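Local coordinates for protein copper chaperone PCu(A)C (Methylosinus trichosporium OB3b, PDB 6P1F) that probably serves as a periplasmic copper chaperone, this chain being its PCu(A)C domain, which binds copper through a histidine brace, at residues G6-E11 against L103-A108; A98-L103 against E110-A115. All blocks are in the same frame, centred on the assembly; numbering follows the deposited sequence.

Contact 1. Residues G6-E11 against L103-A108; sequences GKIKIE and LVFEKA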
loop_
_atom_site.group_PDB
_atom_site.type_symbol
_atom_site.label_atom_id
_atom_site.label_comp_id
_atom_site.label_asym_id
_atom_site.label_seq_id
_atom_site.Cartn_x
_atom_site.Cartn_y
_atom_site.Cartn_z
ATOM N N GLY A 6 6.096 13.665 -7.999
ATOM C CA GLY A 6 5.070 14.477 -8.662
ATOM C C GLY A 6 4.093 15.109 -7.687
ATOM O O GLY A 6 4.467 15.630 -6.651
ATOM N N LYS A 7 2.796 14.971 -7.996
ATOM C CA LYS A 7 1.710 15.491 -7.175
ATOM C C LYS A 7 1.087 14.379 -6.277
ATOM O O LYS A 7 0.074 14.605 -5.618
ATOM C CB LYS A 7 0.640 16.105 -8.098
ATOM C CG LYS A 7 1.151 17.287 -8.933
ATOM C CD LYS A 7 1.202 18.539 -8.076
ATOM C CE LYS A 7 0.927 19.783 -8.912
ATOM N NZ LYS A 7 1.815 19.863 -10.119
ATOM N N ILE A 8 1.727 13.211 -6.244
ATOM C CA ILE A 8 1.342 12.098 -5.379
ATOM C C ILE A 8 2.085 12.133 -4.062
ATOM O O ILE A 8 3.292 12.385 -4.034
ATOM C CB ILE A 8 1.646 10.749 -6.066
ATOM C CG1 ILE A 8 0.749 10.576 -7.279
ATOM C CG2 ILE A 8 1.506 9.586 -5.104
ATOM C CD1 ILE A 8 -0.713 10.425 -6.920
ATOM N N LYS A 9 1.359 11.913 -2.956
ATOM C CA LYS A 9 2.006 11.731 -1.667
ATOM C C LYS A 9 1.574 10.420 -1.115
ATOM O O LYS A 9 0.430 10.025 -1.291
ATOM C CB LYS A 9 1.636 12.834 -0.656
ATOM C CG LYS A 9 2.335 14.142 -0.977
ATOM C CD LYS A 9 2.313 15.106 0.230
ATOM C CE LYS A 9 3.230 16.298 -0.042
ATOM N NZ LYS A 9 3.519 17.101 1.193
ATOM N N ILE A 10 2.469 9.759 -0.403
ATOM C CA ILE A 10 2.121 8.529 0.300
ATOM C C ILE A 10 2.494 8.770 1.751
ATOM O O ILE A 10 3.644 9.077 2.046
ATOM C CB ILE A 10 2.873 7.308 -0.264
ATOM C CG1 ILE A 10 2.586 7.126 -1.776
ATOM C CG2 ILE A 10 2.496 6.040 0.513
ATOM C CD1 ILE A 10 3.670 7.745 -2.713
ATOM N N GLU A 11 1.526 8.642 2.658
ATOM C CA GLU A 11 1.778 8.973 4.066
ATOM C C GLU A 11 1.753 7.729 4.920
ATOM O O GLU A 11 0.807 6.943 4.839
ATOM C CB GLU A 11 0.720 9.949 4.596
ATOM C CG GLU A 11 0.572 11.226 3.767
ATOM C CD GLU A 11 1.620 12.290 4.080
ATOM O OE1 GLU A 11 2.514 12.073 4.945
ATOM O OE2 GLU A 11 1.523 13.367 3.450
ATOM N N LEU A 103 6.358 1.775 -5.614
ATOM C CA LEU A 103 5.031 2.064 -6.168
ATOM C C LEU A 103 5.185 2.671 -7.541
ATOM O O LEU A 103 6.040 3.522 -7.738
ATOM C CB LEU A 103 4.276 3.020 -5.274
ATOM C CG LEU A 103 4.172 2.579 -3.810
ATOM C CD1 LEU A 103 3.337 3.626 -3.012
ATOM C CD2 LEU A 103 3.580 1.199 -3.658
ATOM N N VAL A 104 4.352 2.247 -8.491
ATOM C CA VAL A 104 4.416 2.802 -9.840
ATOM C C VAL A 104 3.129 3.539 -10.146
ATOM O O VAL A 104 2.061 2.924 -10.139
ATOM C CB VAL A 104 4.610 1.707 -10.883
ATOM C CG1 VAL A 104 4.738 2.325 -12.299
ATOM C CG2 VAL A 104 5.844 0.871 -10.527
ATOM N N PHE A 105 3.224 4.845 -10.366
ATOM C CA PHE A 105 2.071 5.646 -10.761
ATOM C C PHE A 105 2.160 5.971 -12.235
ATOM O O PHE A 105 3.224 6.314 -12.748
ATOM C CB PHE A 105 1.959 6.930 -9.922
ATOM C CG PHE A 105 1.720 6.661 -8.481
ATOM C CD1 PHE A 105 0.426 6.626 -7.991
ATOM C CD2 PHE A 105 2.780 6.417 -7.610
ATOM C CE1 PHE A 105 0.176 6.370 -6.653
ATOM C CE2 PHE A 105 2.536 6.136 -6.270
ATOM C CZ PHE A 105 1.246 6.129 -5.800
ATOM N N GLU A 106 1.048 5.779 -12.933
ATOM C CA GLU A 106 0.973 6.012 -14.359
ATOM C C GLU A 106 1.476 7.399 -14.766
ATOM O O GLU A 106 2.252 7.521 -15.716
ATOM C CB GLU A 106 -0.480 5.828 -14.800
ATOM C CG GLU A 106 -0.690 5.958 -16.280
ATOM C CD GLU A 106 -2.125 5.627 -16.630
ATOM O OE1 GLU A 106 -2.997 6.515 -16.485
ATOM O OE2 GLU A 106 -2.382 4.464 -17.000
ATOM N N LYS A 107 1.076 8.433 -14.039
ATOM C CA LYS A 107 1.482 9.793 -14.390
ATOM C C LYS A 107 2.688 10.212 -13.575
ATOM O O LYS A 107 3.728 10.608 -14.141
ATOM C CB LYS A 107 0.329 10.774 -14.184
ATOM C CG LYS A 107 -0.919 10.422 -14.974
ATOM C CD LYS A 107 -0.621 10.266 -16.464
ATOM C CE LYS A 107 -1.900 9.994 -17.262
ATOM N NZ LYS A 107 -1.623 9.961 -18.726
ATOM N N ALA A 108 2.592 10.058 -12.259
ATOM C CA ALA A 108 3.634 10.611 -11.391
ATOM C C ALA A 108 4.951 9.853 -11.467
ATOM O O ALA A 108 6.009 10.446 -11.206
ATOM C CB ALA A 108 3.161 10.657 -9.970
#
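Ile8 places CG1 beside its backbone N (chi1 -67°), which leaves CG2 anti to that N and facing the ring of Phe105. Phe105 holds its CG beside its own backbone N (chi1 -64°), which carries the ring toward strand 8-11. The two strands belong to the beta-rich PCu(A)C fold. The axes of strands 8-11 and 103-105 come no closer than 10.4 Å, and no hydrogen bond links the segments. Apolar side chains bridge them, mostly buried. Ile8 CG2 sits over one face of the Phe105 ring, displaced toward its rim and 3.8 Å from the ring centroid, a CH-pi contact. Its closest ring atom is Phe105 CZ, at 3.5 Å. Ile10 reaches the same ring from another direction, with CD1 at 4.1 Å from Phe105 CE2. An alanine in place of Phe105 would remove the ring and would probably leave Ile8 CG2 and Ile10 CD1 without their shared partner, opening a gap between the strands. Leu69 and Asp39 also touch both Ile8 and Phe105. Further along, Ile10 and Leu103 meet tip to tip, Ile10 CG1 lying 3.8 Å from Leu103 CD1. At the other end, the methyl CB of Ala108 rests 3.6 Å from Ile8 CG1.

Contact 2. Residues A98-L103 against E110-A115; sequences AAEMTL and EVTIDA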
loop_
_atom_site.group_PDB
_atom_site.type_symbol
_atom_site.label_atom_id
_atom_site.label_comp_id
_atom_site.label_asym_id
_atom_site.label_seq_id
_atom_site.Cartn_x
_atom_site.Cartn_y
_atom_site.Cartn_z
ATOM N N ALA A 98 11.262 -2.272 8.325
ATOM C CA ALA A 98 10.432 -1.817 7.214
ATOM C C ALA A 98 10.624 -2.747 6.056
ATOM O O ALA A 98 11.628 -3.447 5.965
ATOM C CB ALA A 98 10.762 -0.355 6.810
ATOM N N ALA A 99 9.642 -2.746 5.158
ATOM C CA ALA A 99 9.657 -3.547 3.948
ATOM C C ALA A 99 9.736 -2.616 2.734
ATOM O O ALA A 99 8.874 -1.752 2.563
ATOM C CB ALA A 99 8.379 -4.422 3.878
ATOM N N GLU A 100 10.800 -2.755 1.949
ATOM C CA GLU A 100 11.009 -1.901 0.781
ATOM C C GLU A 100 10.175 -2.346 -0.398
ATOM O O GLU A 100 10.155 -3.525 -0.752
ATOM C CB GLU A 100 12.487 -1.904 0.387
ATOM C CG GLU A 100 12.804 -1.002 -0.834
ATOM C CD GLU A 100 14.299 -0.960 -1.169
ATOM O OE1 GLU A 100 14.858 -1.995 -1.582
ATOM O OE2 GLU A 100 14.916 0.108 -0.998
ATOM N N MET A 101 9.441 -1.415 -0.985
ATOM C CA MET A 101 8.740 -1.751 -2.212
ATOM C C MET A 101 8.620 -0.515 -3.097
ATOM O O MET A 101 8.654 0.612 -2.630
ATOM C CB MET A 101 7.364 -2.342 -1.882
ATOM C CG MET A 101 6.467 -1.363 -1.145
ATOM S SD MET A 101 5.030 -2.193 -0.397
ATOM C CE MET A 101 5.801 -3.018 1.013
ATOM N N THR A 102 8.465 -0.713 -4.396
ATOM C CA THR A 102 8.365 0.433 -5.282
ATOM C C THR A 102 6.938 0.591 -5.795
ATOM O O THR A 102 6.377 -0.348 -6.339
ATOM C CB THR A 102 9.336 0.300 -6.450
ATOM O OG1 THR A 102 10.672 0.238 -5.911
ATOM C CG2 THR A 102 9.220 1.493 -7.366
ATOM N N LEU A 103 6.358 1.775 -5.614
ATOM C CA LEU A 103 5.031 2.064 -6.168
ATOM C C LEU A 103 5.185 2.671 -7.541
ATOM O O LEU A 103 6.040 3.522 -7.738
ATOM C CB LEU A 103 4.276 3.020 -5.274
ATOM C CG LEU A 103 4.172 2.579 -3.810
ATOM C CD1 LEU A 103 3.337 3.626 -3.012
ATOM C CD2 LEU A 103 3.580 1.199 -3.658
ATOM N N GLU A 110 7.665 6.578 -10.426
ATOM C CA GLU A 110 8.019 5.556 -9.432
ATOM C C GLU A 110 8.534 6.167 -8.133
ATOM O O GLU A 110 9.232 7.186 -8.143
ATOM C CB GLU A 110 9.070 4.585 -10.006
ATOM C CG GLU A 110 8.569 3.759 -11.196
ATOM C CD GLU A 110 9.659 2.891 -11.806
ATOM O OE1 GLU A 110 10.438 3.411 -12.632
ATOM O OE2 GLU A 110 9.742 1.690 -11.459
ATOM N N VAL A 111 8.122 5.570 -7.015
ATOM C CA VAL A 111 8.640 5.992 -5.714
ATOM C C VAL A 111 8.845 4.740 -4.888
ATOM O O VAL A 111 7.979 3.878 -4.831
ATOM C CB VAL A 111 7.667 6.978 -5.036
ATOM C CG1 VAL A 111 6.233 6.428 -4.992
ATOM C CG2 VAL A 111 8.181 7.426 -3.651
ATOM N N THR A 112 10.008 4.624 -4.270
ATOM C CA THR A 112 10.289 3.479 -3.406
ATOM C C THR A 112 10.020 3.840 -1.967
ATOM O O THR A 112 10.567 4.826 -1.444
ATOM C CB THR A 112 11.748 3.032 -3.574
ATOM O OG1 THR A 112 11.968 2.622 -4.944
ATOM C CG2 THR A 112 12.067 1.882 -2.626
ATOM N N ILE A 113 9.161 3.067 -1.314
ATOM C CA ILE A 113 8.768 3.354 0.045
ATOM C C ILE A 113 9.295 2.279 0.977
ATOM O O ILE A 113 9.663 1.174 0.530
ATOM C CB ILE A 113 7.243 3.432 0.209
ATOM C CG1 ILE A 113 6.623 2.056 -0.042
ATOM C CG2 ILE A 113 6.649 4.471 -0.763
ATOM C CD1 ILE A 113 5.156 2.010 0.341
ATOM N N ASP A 114 9.285 2.596 2.274
ATOM C CA ASP A 114 9.707 1.637 3.304
ATOM C C ASP A 114 8.536 1.502 4.252
ATOM O O ASP A 114 8.285 2.339 5.100
ATOM C CB ASP A 114 10.985 2.111 4.040
ATOM C CG ASP A 114 12.038 2.645 3.109
ATOM O OD1 ASP A 114 12.790 1.833 2.573
ATOM O OD2 ASP A 114 12.120 3.884 2.939
ATOM N N ALA A 115 7.733 0.462 4.034
ATOM C CA ALA A 115 6.523 0.331 4.817
ATOM C C ALA A 115 6.866 -0.260 6.171
ATOM O O ALA A 115 7.509 -1.313 6.222
ATOM C CB ALA A 115 5.523 -0.567 4.063
#
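Ala99 and Ala115 pair through both of their backbone groups, and the same two-bond pattern recurs at Met101 with Ile113 and at Leu103 with Val111. The bond from Ile113 N to Met101 O, 2.8 Å long, runs nearly along the C=O axis, with a C=O...N angle of 170°. In the non-hydrogen-bonded pairs between them, CA-H groups lean on carbonyl oxygens. Glu100 CA lies 3.4 Å from Ile113 O.

This is an antiparallel beta hairpin, strands 98-105 and 109-118, and it gives the sheet two different faces. The apolar one carries Ala99, Met101, Leu103, Val111, Ile113 and Ala115. Ile113 CG1 stands between its backbone N and carbonyl carbon (chi1 66°), which swings it to 3.6 Å from Met101 CG. The Met101 chain bends at chi3, and its CE ends 3.9 Å from Ala115 CB. Leu103 crosses Ile113 at about a right angle, and its CB packs on Val111 CG1. Leu27 of strand 24-33 covers Met101 and Ala115.

The other face is polar. Thr102 OG1 and Thr112 OG1 share a hydrogen bond of 2.9 Å, and either could be the donor. Thr112 CG2 turns the other way, to 3.5 Å from Glu100 CG on the extended Glu100 chain. Glu100 OE2 and Asp114 OD1 approach to 4.5 Å, a like-charge pairing that may be mildly unfavourable. Tyr3 OH hydrogen-bonds to the backbone N of Asp114. The Asp114 side chain lies about 4 Å from that of His1, a copper ligand of this protein; no copper is bound here. At the turn end, Glu110 OE2 forms a salt bridge to Lys45 NZ.

In the fold
From the N terminus, 6-11 comes first, at the start of strand 8-16. The chain then runs through the middle strands before 98-103 and 103-108 follow on strand 98-105. Contact 1 closes this long loop of 91 residues. Contact 2 closes a short one, the turn of the hairpin, when 110-115 returns beside 98-103. The two loops cross, since their segments alternate along the chain, and Leu103 serves both. Val111 joins them physically, its CG1 packing on Ile10 CD1 and Phe105 CE2. Strand 109-118 pairs with 98-105 on one side and runs parallel to 8-16. The contacts thus tie strand 8-16 to the hairpin of 98-105 and 109-118.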